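Local structure of PHOX (Pseudomonas fluorescens, 4ALF) at residues K31-I36 with N128-F133. The protein is a calcium-binding alkaline phosphatase that probably hydrolyses phosphate monoesters to release inorganic phosphate. Numbering follows the deposited sequence.
Sequences KSSVLI and NGQWQF
Ile36 and Phe133 meet in an apolar, partly water-bridged contact between the edge strands of two neighbouring sheets, 30-37 and 132-144, at the periphery of the fold. The methyl CD1 of Ile36 sits over the middle of the Phe133 ring, 3.9 Å from the ring centroid and 4° off its normal, a CH-pi contact made squarely on the face. Ile36 gets there by running its longer branch CG1 anti to the backbone N (chi1 -171°), and Ile122 of strand 118-125 touches both side chains. With an alanine at Phe133, the Ile36 methyl would probably lose the ring face it rests on and a gap would open beside Ile122. Leu35 uses one branch only: its CD1 lies against the backbone where the 128-131 loop runs into the strand, 3.7 Å from Trp131 O and close to Phe133 N.

The two four-stranded antiparallel sheets, joined here without a direct hydrogen bond, are consistent with neighbouring blades of a beta-propeller, the clan to which the family belongs. Leu35 and Ile36 both face Val573 of strand 572-578 in a classic beta bulge, and both reach the 128-133 segment. One water donates to Leu35 O and accepts from Phe133 N at 2.9 Å, linking the two backbones. Farther along, a second water donates to Val34 O at 2.8 Å and, in one conformer of Gln130, accepts a weak, doubtful bond from its NE2, carried there on an extended side chain.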
ATOM      1  N   LYS A  31       4.724  -4.487  24.790  1.00  9.14           N
ATOM      2  CA  LYS A  31       4.944  -3.055  24.914  1.00 10.20           C
ATOM      3  C   LYS A  31       5.205  -2.455  23.550  1.00  8.84           C
ATOM      4  O   LYS A  31       5.533  -3.165  22.586  1.00  8.20           O
ATOM      5  CB  LYS A  31       6.094  -2.751  25.871  1.00 13.37           C
ATOM      6  CG  LYS A  31       7.418  -3.371  25.500  1.00 14.85           C
ATOM      7  CD  LYS A  31       8.502  -3.062  26.541  1.00 20.08           C
ATOM      8  CE  LYS A  31       9.625  -4.082  26.500  1.00 24.62           C
ATOM      9  NZ  LYS A  31      10.430  -4.054  25.245  1.00 29.37           N
ATOM     10  N   SER A  32       5.065  -1.136  23.492  1.00  9.69           N
ATOM     11  CA  SER A  32       5.298  -0.358  22.282  1.00  9.28           C
ATOM     12  C   SER A  32       6.147   0.870  22.560  1.00  9.12           C
ATOM     13  O   SER A  32       6.089   1.449  23.649  1.00 10.58           O
ATOM     14  CB  SER A  32       3.977   0.085  21.658  1.00 11.83           C
ATOM     15  OG  SER A  32       3.261   0.986  22.481  1.00 14.82           O
ATOM     16  N   SER A  33       6.888   1.273  21.551  1.00  9.25           N
ATOM     17  CA  SER A  33       7.705   2.466  21.614  0.50  9.65           C
ATOM     18  C   SER A  33       7.704   3.129  20.246  1.00  7.73           C
ATOM     19  O   SER A  33       7.570   2.447  19.231  1.00  8.09           O
ATOM     20  CB  SER A  33       9.131   2.094  21.998  0.50 12.42           C
ATOM     21  OG  SER A  33       9.813   3.217  22.512  0.50 15.24           O
ATOM     22  N   VAL A  34       7.828   4.450  20.212  1.00  6.80           N
ATOM     23  CA  VAL A  34       7.884   5.181  18.950  1.00  6.60           C
ATOM     24  C   VAL A  34       9.286   5.025  18.358  1.00  6.76           C
ATOM     25  O   VAL A  34      10.284   5.375  18.991  1.00  7.75           O
ATOM     26  CB  VAL A  34       7.600   6.690  19.137  1.00  7.65           C
ATOM     27  CG1 VAL A  34       7.868   7.450  17.833  1.00  9.10           C
ATOM     28  CG2 VAL A  34       6.151   6.913  19.604  1.00  9.05           C
ATOM     29  N   LEU A  35       9.385   4.493  17.140  1.00  5.89           N
ATOM     30  CA  LEU A  35      10.665   4.413  16.431  1.00  6.07           C
ATOM     31  C   LEU A  35      11.005   5.754  15.812  1.00  5.55           C
ATOM     32  O   LEU A  35      12.097   6.275  15.983  1.00  5.86           O
ATOM     33  CB  LEU A  35      10.588   3.335  15.346  1.00  6.09           C
ATOM     34  CG  LEU A  35      11.872   3.118  14.547  1.00  6.30           C
ATOM     35  CD1 LEU A  35      12.938   2.443  15.420  1.00  7.41           C
ATOM     36  CD2 LEU A  35      11.582   2.363  13.257  1.00  6.77           C
ATOM     37  N   ILE A  36      10.069   6.311  15.063  1.00  5.13           N
ATOM     38  CA  ILE A  36      10.245   7.585  14.372  1.00  4.88           C
ATOM     39  C   ILE A  36       8.867   8.180  14.044  1.00  4.35           C
ATOM     40  O   ILE A  36       7.898   7.424  13.882  1.00  5.46           O
ATOM     41  CB  ILE A  36      11.115   7.377  13.106  1.00  5.03           C
ATOM     42  CG1 ILE A  36      11.519   8.704  12.476  1.00  5.21           C
ATOM     43  CG2 ILE A  36      10.430   6.476  12.090  1.00  4.80           C
ATOM     44  CD1 ILE A  36      12.706   8.600  11.552  1.00  5.54           C
ATOM     45  N   ASN A 128      21.231  -2.965  22.265  1.00 40.34           N
ATOM     46  CA  ASN A 128      20.863  -3.777  23.435  1.00 35.35           C
ATOM     47  C   ASN A 128      19.879  -4.874  22.979  1.00 36.50           C
ATOM     48  O   ASN A 128      20.308  -5.848  22.346  1.00 47.81           O
ATOM     49  CB  ASN A 128      20.284  -2.874  24.538  1.00 29.11           C
ATOM     50  CG  ASN A 128      19.381  -1.791  23.990  1.00 30.79           C
ATOM     51  OD1 ASN A 128      18.835  -1.932  22.891  1.00 31.87           O
ATOM     52  ND2 ASN A 128      19.214  -0.695  24.737  1.00 41.60           N
ATOM     53  N   GLY A 129      18.586  -4.733  23.290  1.00 25.78           N
ATOM     54  CA  GLY A 129      17.529  -5.494  22.611  1.00 21.59           C
ATOM     55  C   GLY A 129      16.541  -4.620  21.836  1.00 17.76           C
ATOM     56  O   GLY A 129      15.681  -5.122  21.103  1.00 20.55           O
ATOM     57  N   GLN A 130      16.694  -3.308  21.961  1.00 15.42           N
ATOM     58  CA  GLN A 130      15.744  -2.350  21.413  0.50 13.41           C
ATOM     59  C   GLN A 130      16.260  -1.700  20.128  1.00  9.38           C
ATOM     60  O   GLN A 130      17.341  -1.117  20.110  1.00 10.28           O
ATOM     61  CB  GLN A 130      15.481  -1.250  22.452  0.50 14.99           C
ATOM     62  CG  GLN A 130      14.671  -0.076  21.932  0.50 17.31           C
ATOM     63  CD  GLN A 130      14.440   1.003  22.973  0.50 17.88           C
ATOM     64  OE1 GLN A 130      15.140   1.074  23.976  0.50 25.03           O
ATOM     65  NE2 GLN A 130      13.460   1.846  22.730  0.50 18.52           N
ATOM     66  N   TRP A 131      15.472  -1.772  19.062  1.00  8.31           N
ATOM     67  CA  TRP A 131      15.810  -1.117  17.805  1.00  7.30           C
ATOM     68  C   TRP A 131      15.526   0.361  17.884  1.00  8.38           C
ATOM     69  O   TRP A 131      14.437   0.759  18.327  1.00 10.31           O
ATOM     70  CB  TRP A 131      14.997  -1.726  16.660  1.00  7.26           C
ATOM     71  CG  TRP A 131      15.435  -3.110  16.322  1.00  7.66           C
ATOM     72  CD1 TRP A 131      14.851  -4.305  16.741  1.00  7.79           C
ATOM     73  CD2 TRP A 131      16.556  -3.495  15.463  1.00  7.46           C
ATOM     74  NE1 TRP A 131      15.548  -5.373  16.236  1.00  8.15           N
ATOM     75  CE2 TRP A 131      16.589  -4.953  15.464  1.00  7.44           C
ATOM     76  CE3 TRP A 131      17.524  -2.802  14.755  1.00  7.16           C
ATOM     77  CZ2 TRP A 131      17.547  -5.659  14.752  1.00  8.55           C
ATOM     78  CZ3 TRP A 131      18.490  -3.530  14.057  1.00  8.77           C
ATOM     79  CH2 TRP A 131      18.480  -4.921  14.041  1.00  9.00           C
ATOM     80  N   GLN A 132      16.481   1.180  17.461  1.00  7.90           N
ATOM     81  CA  GLN A 132      16.323   2.624  17.456  1.00  7.31           C
ATOM     82  C   GLN A 132      16.839   3.244  16.170  1.00  6.06           C
ATOM     83  O   GLN A 132      17.795   2.777  15.559  1.00  7.67           O
ATOM     84  CB  GLN A 132      17.030   3.273  18.649  1.00  9.20           C
ATOM     85  CG  GLN A 132      16.642   2.698  20.002  1.00 12.37           C
ATOM     86  CD  GLN A 132      17.486   3.277  21.124  1.00 17.54           C
ATOM     87  OE1 GLN A 132      18.707   3.043  21.211  1.00 24.22           O
ATOM     88  NE2 GLN A 132      16.840   4.041  21.989  1.00 26.82           N
ATOM     89  N   PHE A 133      16.184   4.321  15.767  1.00  6.27           N
ATOM     90  CA  PHE A 133      16.624   5.139  14.650  1.00  6.31           C
ATOM     91  C   PHE A 133      18.010   5.742  14.867  1.00  6.60           C
ATOM     92  O   PHE A 133      18.316   6.236  15.959  1.00  8.85           O
ATOM     93  CB  PHE A 133      15.608   6.263  14.412  1.00  6.83           C
ATOM     94  CG  PHE A 133      16.038   7.277  13.397  1.00  7.14           C
ATOM     95  CD1 PHE A 133      16.392   6.891  12.114  1.00  6.56           C
ATOM     96  CD2 PHE A 133      16.086   8.632  13.727  1.00  7.62           C
ATOM     97  CE1 PHE A 133      16.799   7.805  11.168  1.00  6.31           C
ATOM     98  CE2 PHE A 133      16.470   9.563  12.770  1.00  8.04           C
ATOM     99  CZ  PHE A 133      16.856   9.148  11.503  1.00  6.24           C
TER
HETATM  100  O   HOH W   1      12.117   3.690  20.224  1.00 28.93           O
HETATM  101  O   HOH W   2      14.156   5.325  17.582  1.00  8.00           O